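PDB 5NO8: Baccell_00875 from Bacteroides cellulosilyticus DSM 14838, which probably cleaves, as a polysaccharide lyase, the link between the terminal L-rhamnose cap and glucuronic acid in complex arabinogalactan proteins. Local coordinates for residues Ala591-Asp596 with His612-Ile617. Numbering follows the deposited sequence.
Sequences AIRHWD and HYWSTI
A buried arginine–histidine–aspartate cluster, in which D596 stacks on H612 and R593 reaches its ND1 obliquely, joins the loop before helix 596-600 to the turn leading into helix 615-629. D596 lays its carboxylate over one face of the imidazole, the planes 13° apart, with OD2 above the ring centre and 3.2 Å from CE1 of H612; Y613 CD2 lies toward the rim of the opposite face. The same OD2 accepts, on its syn lone pair, a hydrogen bond from R593 NH2 (2.9 Å) that is part of a salt bridge and tilted from the guanidinium plane. A bend at chi3 (52°) helps bring R593 NE to 3.0 Å from H612 ND1. The guanidinium is layered between W595 CZ2 on one face and W614 CB on the other, while NH2 meets the edge of the W614 indole at CD1 (3.6 Å). NH1 forms a salt bridge with E541. Replacing R593 by an alanine would probably deprive D596 and E541 of their cationic mate and open a gap between W595 and W614.

All this lies in the mostly helical C-terminal part of the chain, where helices 542-559 and 682-692 pack against 612-617. The type I turn from H612 to S615 is closed by paired bonds: H612 O accepts both S615 N (2.9 Å) and S615 OG (2.8 Å), from opposite faces of the carbonyl plane. Water links A591 O (2.7 Å) to H612 N, and another A591 N to S615 O. On the cluster itself, a bound glycerol, probably from crystallisation, hydrogen-bonds to R593 NH2, D596 OD1 and W595 NE1, consistent with a pocket there.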
loop_
_atom_site.group_PDB
_atom_site.type_symbol
_atom_site.label_atom_id
_atom_site.label_comp_id
_atom_site.label_asym_id
_atom_site.label_seq_id
_atom_site.Cartn_x
_atom_site.Cartn_y
_atom_site.Cartn_z
ATOM N N ALA A 591 0.382 3.731 -1.083
ATOM C CA ALA A 591 -0.599 3.129 -1.960
ATOM C C ALA A 591 -1.067 1.741 -1.525
ATOM O O ALA A 591 -0.263 0.876 -1.128
ATOM C CB ALA A 591 -0.032 3.048 -3.354
ATOM N N ILE A 592 -2.365 1.508 -1.711
ATOM C CA ILE A 592 -2.920 0.196 -1.544
ATOM C C ILE A 592 -2.261 -0.748 -2.539
ATOM O O ILE A 592 -2.287 -0.512 -3.742
ATOM C CB ILE A 592 -4.434 0.165 -1.788
ATOM C CG1 ILE A 592 -5.182 1.005 -0.740
ATOM C CG2 ILE A 592 -4.935 -1.290 -1.771
ATOM C CD1 ILE A 592 -6.601 1.332 -1.155
ATOM N N ARG A 593 -1.633 -1.778 -1.999
ATOM C CA ARG A 593 -1.063 -2.901 -2.737
ATOM C C ARG A 593 -1.300 -4.119 -1.853
ATOM O O ARG A 593 -1.290 -4.017 -0.621
ATOM C CB ARG A 593 0.427 -2.690 -3.012
ATOM C CG ARG A 593 0.737 -1.383 -3.735
ATOM C CD ARG A 593 2.221 -1.176 -4.088
ATOM N NE ARG A 593 2.744 -2.327 -4.808
ATOM C CZ ARG A 593 2.550 -2.573 -6.110
ATOM N NH1 ARG A 593 1.920 -1.706 -6.886
ATOM N NH2 ARG A 593 3.000 -3.692 -6.631
ATOM N N HIS A 594 -1.568 -5.265 -2.449
ATOM C CA HIS A 594 -2.064 -6.407 -1.665
ATOM C C HIS A 594 -1.782 -7.795 -2.246
ATOM O O HIS A 594 -2.464 -8.767 -1.923
ATOM C CB HIS A 594 -3.550 -6.227 -1.341
ATOM C CG HIS A 594 -4.438 -6.099 -2.545
ATOM N ND1 HIS A 594 -4.630 -7.128 -3.454
ATOM C CD2 HIS A 594 -5.181 -5.064 -2.985
ATOM C CE1 HIS A 594 -5.461 -6.718 -4.394
ATOM N NE2 HIS A 594 -5.836 -5.484 -4.118
ATOM N N TRP A 595 -0.711 -7.918 -3.018
ATOM C CA TRP A 595 -0.345 -9.217 -3.619
ATOM C C TRP A 595 1.135 -9.611 -3.579
ATOM O O TRP A 595 1.462 -10.779 -3.794
ATOM C CB TRP A 595 -0.850 -9.237 -5.075
ATOM C CG TRP A 595 -0.327 -8.108 -5.845
ATOM C CD1 TRP A 595 0.850 -8.051 -6.533
ATOM C CD2 TRP A 595 -0.936 -6.834 -5.978
ATOM N NE1 TRP A 595 1.001 -6.808 -7.091
ATOM C CE2 TRP A 595 -0.072 -6.034 -6.742
ATOM C CE3 TRP A 595 -2.127 -6.287 -5.517
ATOM C CZ2 TRP A 595 -0.375 -4.724 -7.062
ATOM C CZ3 TRP A 595 -2.418 -4.986 -5.819
ATOM C CH2 TRP A 595 -1.541 -4.212 -6.578
ATOM N N ASP A 596 2.041 -8.684 -3.275
ATOM C CA ASP A 596 3.464 -8.984 -3.441
ATOM C C ASP A 596 4.023 -9.941 -2.410
ATOM O O ASP A 596 5.036 -10.586 -2.674
ATOM C CB ASP A 596 4.288 -7.692 -3.507
ATOM C CG ASP A 596 4.035 -6.930 -4.777
ATOM O OD1 ASP A 596 4.422 -7.482 -5.833
ATOM O OD2 ASP A 596 3.421 -5.827 -4.740
ATOM N N HIS A 612 4.420 -1.585 0.709
ATOM C CA HIS A 612 5.174 -2.288 -0.263
ATOM C C HIS A 612 5.981 -1.236 -1.000
ATOM O O HIS A 612 5.488 -0.190 -1.334
ATOM C CB HIS A 612 4.287 -3.022 -1.239
ATOM C CG HIS A 612 5.061 -3.792 -2.244
ATOM N ND1 HIS A 612 5.314 -3.310 -3.505
ATOM C CD2 HIS A 612 5.730 -4.964 -2.142
ATOM C CE1 HIS A 612 6.051 -4.191 -4.159
ATOM N NE2 HIS A 612 6.309 -5.203 -3.353
ATOM N N TYR A 613 7.210 -1.577 -1.326
ATOM C CA TYR A 613 8.168 -0.605 -1.876
ATOM C C TYR A 613 7.740 0.094 -3.170
ATOM O O TYR A 613 8.161 1.223 -3.414
ATOM C CB TYR A 613 9.526 -1.256 -2.060
ATOM C CG TYR A 613 9.595 -2.190 -3.223
ATOM C CD1 TYR A 613 9.955 -1.714 -4.473
ATOM C CD2 TYR A 613 9.341 -3.534 -3.084
ATOM C CE1 TYR A 613 10.068 -2.546 -5.547
ATOM C CE2 TYR A 613 9.437 -4.385 -4.176
ATOM C CZ TYR A 613 9.777 -3.864 -5.412
ATOM O OH TYR A 613 9.914 -4.657 -6.529
ATOM N N TRP A 614 6.903 -0.532 -4.020
ATOM C CA TRP A 614 6.452 0.227 -5.204
ATOM C C TRP A 614 5.552 1.418 -4.871
ATOM O O TRP A 614 5.359 2.304 -5.706
ATOM C CB TRP A 614 5.816 -0.636 -6.276
ATOM C CG TRP A 614 6.710 -1.515 -7.077
ATOM C CD1 TRP A 614 6.436 -2.781 -7.413
ATOM C CD2 TRP A 614 7.982 -1.209 -7.705
ATOM N NE1 TRP A 614 7.430 -3.309 -8.180
ATOM C CE2 TRP A 614 8.393 -2.363 -8.375
ATOM C CE3 TRP A 614 8.826 -0.090 -7.722
ATOM C CZ2 TRP A 614 9.614 -2.441 -9.074
ATOM C CZ3 TRP A 614 10.028 -0.170 -8.404
ATOM C CH2 TRP A 614 10.399 -1.316 -9.077
ATOM N N SER A 615 5.046 1.512 -3.638
ATOM C CA SER A 615 4.411 2.744 -3.189
ATOM C C SER A 615 5.320 3.965 -3.389
ATOM O O SER A 615 4.832 5.071 -3.507
ATOM C CB SER A 615 3.995 2.695 -1.709
ATOM O OG SER A 615 5.125 2.579 -0.816
ATOM N N THR A 616 6.633 3.757 -3.403
ATOM C CA THR A 616 7.564 4.881 -3.598
ATOM C C THR A 616 7.542 5.444 -5.004
ATOM O O THR A 616 7.988 6.552 -5.199
ATOM C CB THR A 616 9.014 4.537 -3.198
ATOM O OG1 THR A 616 9.551 3.504 -4.013
ATOM C CG2 THR A 616 9.075 4.091 -1.721
ATOM N N ILE A 617 6.973 4.726 -5.976
ATOM C CA ILE A 617 6.855 5.312 -7.311
ATOM C C ILE A 617 5.973 6.552 -7.236
ATOM O O ILE A 617 6.226 7.542 -7.911
ATOM C CB ILE A 617 6.236 4.338 -8.347
ATOM C CG1 ILE A 617 7.003 3.030 -8.443
ATOM C CG2 ILE A 617 6.248 5.002 -9.729
ATOM C CD1 ILE A 617 6.200 1.950 -9.129
HETATM O O HOH W 1 1.942 -0.463 -0.194
HETATM O O HOH W 2 2.334 5.712 -2.207
HETATM O O HOH W 3 7.263 -6.626 -6.023
#